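Local structure of possible thiamine biosynthesis enzyme (Candida albicans, 2X7Q) at residues I81-E86 against G290-S295; L273-I278 against V307-L312. The protein is of unknown function but has a periplasmic-binding-protein fold and solute-binding relatives, so it probably binds a small ligand, perhaps linked to thiamine biosynthesis. The protein carries 1 engineered substitution. One frame throughout, in Å; residues are numbered along the deposited sequence.

Interaction 1 of 2, residues I81-E86 against G290-S295; sequences IAKGNE and GVLAES
The ammonium end of Lys-83 comes close to the carbonyl of Val-291 where two helix ends meet, each terminated by a Schellman motif: helix 74-82 turns off at Gly-84, and helix 275-289 at Gly-290. The contact lies at the margin of one lobe of a periplasmic-binding-protein fold, and it illustrates how two such ends can be joined through water without a direct hydrogen bond. Water 2 donates to Val-291 O at 2.8 Å and accepts from Lys-83 NZ. Next comes Leu-292, which supplies the apolar part: its CD2 meets Ala-82 CB at 3.7 Å, while CD1 borders the end of the lysine chain. Ile-299 of helix 296-306 touches both Ala-82 and Leu-292. The backbone N of Ala-293 makes a weak bond to Glu-294 OE1. Glu-294 itself bends at chi2 (74°), which turns the carboxylate back toward that N, and its CG rests 3.8 Å from Ala-82 O, a carbonyl that also accepts from Arg-302 NH1. The opposite charges do not touch, Lys-83 NZ lying 5.0 Å from Glu-294 OE1. Water 3 bridges them, accepting from Lys-83 NZ at 2.8 Å and donating to Glu-294 OE1 at 2.9 Å. The other carboxylate oxygen, Glu-294 OE2, receives a 2.8 Å bond from water 1, which makes a second, weak bond to Lys-83 O.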
loop_
_atom_site.group_PDB
_atom_site.type_symbol
_atom_site.label_atom_id
_atom_site.label_comp_id
_atom_site.label_asym_id
_atom_site.label_seq_id
_atom_site.Cartn_x
_atom_site.Cartn_y
_atom_site.Cartn_z
ATOM N N ILE A 81 -9.851 8.957 4.594
ATOM C CA ILE A 81 -10.984 8.941 5.517
ATOM C C ILE A 81 -10.911 10.115 6.491
ATOM O O ILE A 81 -11.913 10.780 6.754
ATOM C CB ILE A 81 -11.042 7.622 6.317
ATOM C CG1 ILE A 81 -11.268 6.437 5.377
ATOM C CG2 ILE A 81 -12.140 7.682 7.370
ATOM C CD1 ILE A 81 -11.316 5.097 6.082
ATOM N N ALA A 82 -9.716 10.361 7.018
ATOM C CA ALA A 82 -9.488 11.461 7.949
ATOM C C ALA A 82 -9.744 12.813 7.290
ATOM O O ALA A 82 -9.990 13.809 7.970
ATOM C CB ALA A 82 -8.071 11.399 8.500
ATOM N N LYS A 83 -9.677 12.839 5.961
ATOM C CA LYS A 83 -9.873 14.068 5.202
ATOM C C LYS A 83 -11.343 14.285 4.843
ATOM O O LYS A 83 -11.701 15.309 4.262
ATOM C CB LYS A 83 -8.994 14.078 3.945
ATOM C CG LYS A 83 -7.507 14.298 4.223
ATOM C CD LYS A 83 -6.668 14.069 2.969
ATOM C CE LYS A 83 -5.191 14.371 3.204
ATOM N NZ LYS A 83 -4.950 15.803 3.524
ATOM N N GLY A 84 -12.191 13.320 5.191
ATOM C CA GLY A 84 -13.625 13.479 5.025
ATOM C C GLY A 84 -14.294 12.571 4.008
ATOM O O GLY A 84 -15.385 12.877 3.526
ATOM N N ASN A 85 -13.653 11.456 3.674
ATOM C CA ASN A 85 -14.279 10.483 2.786
ATOM C C ASN A 85 -15.008 9.406 3.585
ATOM O O ASN A 85 -14.440 8.362 3.898
ATOM C CB ASN A 85 -13.257 9.856 1.834
ATOM C CG ASN A 85 -13.912 9.072 0.712
ATOM O OD1 ASN A 85 -15.078 8.690 0.801
ATOM N ND2 ASN A 85 -13.161 8.830 -0.354
ATOM N N GLU A 86 -16.268 9.673 3.913
ATOM C CA GLU A 86 -17.051 8.782 4.762
ATOM C C GLU A 86 -17.584 7.578 3.996
ATOM O O GLU A 86 -18.314 6.759 4.551
ATOM C CB GLU A 86 -18.205 9.541 5.424
ATOM C CG GLU A 86 -19.403 9.803 4.519
ATOM C CD GLU A 86 -19.232 11.024 3.633
ATOM O OE1 GLU A 86 -18.082 11.452 3.414
ATOM O OE2 GLU A 86 -20.253 11.550 3.142
ATOM N N GLY A 290 2.640 16.738 9.779
ATOM C CA GLY A 290 2.056 17.861 9.070
ATOM C C GLY A 290 1.202 17.469 7.881
ATOM O O GLY A 290 0.634 18.328 7.206
ATOM N N VAL A 291 1.109 16.169 7.620
ATOM C CA VAL A 291 0.302 15.673 6.510
ATOM C C VAL A 291 -1.179 15.952 6.745
ATOM O O VAL A 291 -1.893 16.375 5.835
ATOM C CB VAL A 291 0.507 14.162 6.290
ATOM C CG1 VAL A 291 -0.407 13.652 5.185
ATOM C CG2 VAL A 291 1.963 13.868 5.957
ATOM N N LEU A 292 -1.635 15.707 7.970
ATOM C CA LEU A 292 -3.028 15.951 8.331
ATOM C C LEU A 292 -3.175 17.217 9.170
ATOM O O LEU A 292 -2.470 17.397 10.162
ATOM C CB LEU A 292 -3.611 14.750 9.078
ATOM C CG LEU A 292 -4.318 13.680 8.242
ATOM C CD1 LEU A 292 -3.538 13.362 6.985
ATOM C CD2 LEU A 292 -4.532 12.420 9.074
ATOM N N ALA A 293 -4.093 18.088 8.764
ATOM C CA ALA A 293 -4.314 19.351 9.459
ATOM C C ALA A 293 -5.556 19.295 10.346
ATOM O O ALA A 293 -5.711 20.103 11.262
ATOM C CB ALA A 293 -4.424 20.491 8.463
ATOM N N GLU A 294 -6.439 18.340 10.068
ATOM C CA GLU A 294 -7.654 18.168 10.854
ATOM C C GLU A 294 -7.324 17.871 12.314
ATOM O O GLU A 294 -6.327 17.211 12.610
ATOM C CB GLU A 294 -8.521 17.047 10.272
ATOM C CG GLU A 294 -9.166 17.377 8.931
ATOM C CD GLU A 294 -8.184 17.348 7.774
ATOM O OE1 GLU A 294 -7.067 16.818 7.948
ATOM O OE2 GLU A 294 -8.532 17.850 6.685
ATOM N N SER A 295 -8.160 18.364 13.222
ATOM C CA SER A 295 -7.941 18.154 14.649
ATOM C C SER A 295 -8.032 16.671 15.001
ATOM O O SER A 295 -8.561 15.873 14.228
ATOM C CB SER A 295 -8.950 18.956 15.476
ATOM O OG SER A 295 -10.257 18.423 15.337
HETATM O O HOH W 1 -11.368 17.847 6.644
HETATM O O HOH W 2 -1.708 15.953 3.069
HETATM O O HOH W 3 -5.493 17.538 5.621
#

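Interaction 2 of 2, residues L273-I278 against V307-L312; sequences LDWDTI and VKKTNL
Leu-273 packs against the carbonyl of Lys-308 where the two backbones come closest, the CA atoms of Leu-273 and Lys-309 being 6.5 Å apart, with no direct hydrogen bond between the segments. Water 5 joins the two backbones instead, donating to Leu-273 O at 2.8 Å and to Lys-308 O at 2.9 Å. The same Lys-308 O faces the branch point of Leu-273, whose CG is only 3.4 Å away. Both methyls of the leucine border Val-307 CG1, the two side chains crossing at about a right angle. Trp-275 is the broad surface of the contact. With its CG anti to the backbone N (chi1 -169°), the indole swings across to 307-312 and puts CZ3 3.4 Å from Val-307 CG1; Val-307 O meets the ring edge in its plane. This ties the first turn of helix 275-289, capped by Asp-274 OD1 accepting from Asp-276 N, to the residues following helix 296-306, closing the base of two successive helices in one lobe of the periplasmic-binding-protein fold. Lys-308 is backbone hydrogen-bonded with Val-90 of strand 88-95, an outermost strand of a mixed five-stranded sheet. Lys-309 covers one face of the indole, its CG lying 3.6 Å from Trp-275 CE3 and its CD making a CH-pi contact. Bends at chi3 and chi4 curl the chain back, bringing Lys-309 NZ to a cation-pi position 4.6 Å from the centroid of the Trp-275 six-membered ring, 26° off the normal.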
loop_
_atom_site.group_PDB
_atom_site.type_symbol
_atom_site.label_atom_id
_atom_site.label_comp_id
_atom_site.label_asym_id
_atom_site.label_seq_id
_atom_site.Cartn_x
_atom_site.Cartn_y
_atom_site.Cartn_z
ATOM N N LEU A 273 -8.805 -6.014 13.136
ATOM C CA LEU A 273 -7.517 -5.381 12.878
ATOM C C LEU A 273 -6.968 -4.722 14.136
ATOM O O LEU A 273 -7.726 -4.353 15.033
ATOM C CB LEU A 273 -7.636 -4.358 11.747
ATOM C CG LEU A 273 -8.623 -3.202 11.912
ATOM C CD1 LEU A 273 -8.040 -2.097 12.775
ATOM C CD2 LEU A 273 -9.011 -2.650 10.550
ATOM N N ASP A 274 -5.648 -4.587 14.199
ATOM C CA ASP A 274 -5.001 -3.960 15.343
ATOM C C ASP A 274 -5.179 -2.446 15.292
ATOM O O ASP A 274 -4.524 -1.760 14.510
ATOM C CB ASP A 274 -3.517 -4.325 15.388
ATOM C CG ASP A 274 -2.847 -3.877 16.670
ATOM O OD1 ASP A 274 -3.518 -3.228 17.502
ATOM O OD2 ASP A 274 -1.651 -4.178 16.852
ATOM N N TRP A 275 -6.072 -1.937 16.134
ATOM C CA TRP A 275 -6.409 -0.519 16.152
ATOM C C TRP A 275 -5.190 0.368 16.395
ATOM O O TRP A 275 -5.056 1.426 15.784
ATOM C CB TRP A 275 -7.476 -0.250 17.215
ATOM C CG TRP A 275 -8.078 1.117 17.130
ATOM C CD1 TRP A 275 -7.748 2.212 17.879
ATOM C CD2 TRP A 275 -9.117 1.546 16.236
ATOM N NE1 TRP A 275 -8.518 3.288 17.510
ATOM C CE2 TRP A 275 -9.362 2.904 16.507
ATOM C CE3 TRP A 275 -9.859 0.903 15.241
ATOM C CZ2 TRP A 275 -10.328 3.637 15.811
ATOM C CZ3 TRP A 275 -10.812 1.633 14.555
ATOM C CH2 TRP A 275 -11.039 2.985 14.842
ATOM N N ASP A 276 -4.299 -0.072 17.279
ATOM C CA ASP A 276 -3.126 0.716 17.645
ATOM C C ASP A 276 -2.199 0.985 16.460
ATOM O O ASP A 276 -1.674 2.088 16.314
ATOM C CB ASP A 276 -2.350 0.028 18.771
ATOM C CG ASP A 276 -1.068 0.761 19.130
ATOM O OD1 ASP A 276 -1.149 1.927 19.574
ATOM O OD2 ASP A 276 0.022 0.172 18.967
ATOM N N THR A 277 -1.997 -0.024 15.619
ATOM C CA THR A 277 -1.047 0.084 14.515
ATOM C C THR A 277 -1.671 0.634 13.235
ATOM O O THR A 277 -1.022 1.369 12.490
ATOM C CB THR A 277 -0.371 -1.271 14.211
ATOM O OG1 THR A 277 0.629 -1.096 13.201
ATOM C CG2 THR A 277 -1.394 -2.287 13.729
ATOM N N ILE A 278 -2.929 0.281 12.982
ATOM C CA ILE A 278 -3.616 0.719 11.769
ATOM C C ILE A 278 -4.156 2.144 11.887
ATOM O O ILE A 278 -4.095 2.921 10.933
ATOM C CB ILE A 278 -4.776 -0.230 11.400
ATOM C CG1 ILE A 278 -4.238 -1.609 11.008
ATOM C CG2 ILE A 278 -5.605 0.355 10.269
ATOM C CD1 ILE A 278 -3.368 -1.601 9.769
ATOM N N VAL A 307 -13.587 2.575 10.290
ATOM C CA VAL A 307 -12.565 1.554 10.504
ATOM C C VAL A 307 -13.104 0.428 11.382
ATOM O O VAL A 307 -13.433 0.639 12.551
ATOM C CB VAL A 307 -11.283 2.136 11.134
ATOM C CG1 VAL A 307 -10.223 1.053 11.267
ATOM C CG2 VAL A 307 -10.758 3.293 10.298
ATOM N N LYS A 308 -13.190 -0.768 10.808
ATOM C CA LYS A 308 -13.778 -1.919 11.488
ATOM C C LYS A 308 -13.044 -2.306 12.771
ATOM O O LYS A 308 -11.812 -2.336 12.808
ATOM C CB LYS A 308 -13.835 -3.122 10.543
ATOM C CG LYS A 308 -14.895 -3.017 9.452
ATOM C CD LYS A 308 -16.295 -3.094 10.038
ATOM C CE LYS A 308 -17.355 -3.084 8.947
ATOM N NZ LYS A 308 -18.725 -3.229 9.516
ATOM N N LYS A 309 -13.808 -2.594 13.820
ATOM C CA LYS A 309 -13.250 -3.128 15.056
ATOM C C LYS A 309 -13.786 -4.535 15.299
ATOM O O LYS A 309 -13.581 -5.120 16.363
ATOM C CB LYS A 309 -13.569 -2.217 16.243
ATOM C CG LYS A 309 -12.769 -0.920 16.254
ATOM C CD LYS A 309 -12.796 -0.249 17.623
ATOM C CE LYS A 309 -14.137 0.418 17.902
ATOM N NZ LYS A 309 -14.368 1.601 17.024
ATOM N N THR A 310 -14.475 -5.068 14.294
ATOM C CA THR A 310 -15.003 -6.425 14.345
ATOM C C THR A 310 -14.821 -7.108 12.994
ATOM O O THR A 310 -14.420 -6.474 12.017
ATOM C CB THR A 310 -16.500 -6.441 14.705
ATOM O OG1 THR A 310 -17.256 -5.831 13.651
ATOM C CG2 THR A 310 -16.748 -5.688 16.003
ATOM N N ASN A 311 -15.117 -8.401 12.946
ATOM C CA ASN A 311 -15.074 -9.148 11.697
ATOM C C ASN A 311 -16.466 -9.298 11.099
ATOM O O ASN A 311 -17.468 -9.260 11.816
ATOM C CB ASN A 311 -14.447 -10.526 11.916
ATOM C CG ASN A 311 -12.981 -10.449 12.284
ATOM O OD1 ASN A 311 -12.561 -10.978 13.312
ATOM N ND2 ASN A 311 -12.192 -9.784 11.447
ATOM N N LEU A 312 -16.521 -9.470 9.784
ATOM C CA LEU A 312 -17.790 -9.640 9.085
ATOM C C LEU A 312 -18.475 -10.946 9.476
ATOM O O LEU A 312 -17.813 -11.939 9.783
ATOM C CB LEU A 312 -17.585 -9.583 7.571
ATOM C CG LEU A 312 -17.542 -8.195 6.925
ATOM C CD1 LEU A 312 -16.642 -7.246 7.694
ATOM C CD2 LEU A 312 -17.102 -8.302 5.472
HETATM O O HOH W 4 -11.190 -5.739 11.439
HETATM O O HOH W 5 -10.088 -2.767 15.079
#

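How the interactions relate
From the N terminus, the chain first supplies 81-86 at the end of helix 74-82, then runs through most of both lobes before reaching 273-278. Helix 275-289 follows, and 290-295 returns to 81-86, closing the long loop of interaction 1 across 203 residues. Helix 296-306 then delivers 307-312 back to 273-278, where interaction 2 closes a short, mostly helical loop of 28 residues. The segments alternate, so the two closures cross. Their centres lie 18 Å apart, and they do not touch. Interaction 1 ties the turn between the last two helices to the end of helix 74-82, and interaction 2 ties the start of helix 275-289 to the chain leaving helix 296-306, beside strand 88-95.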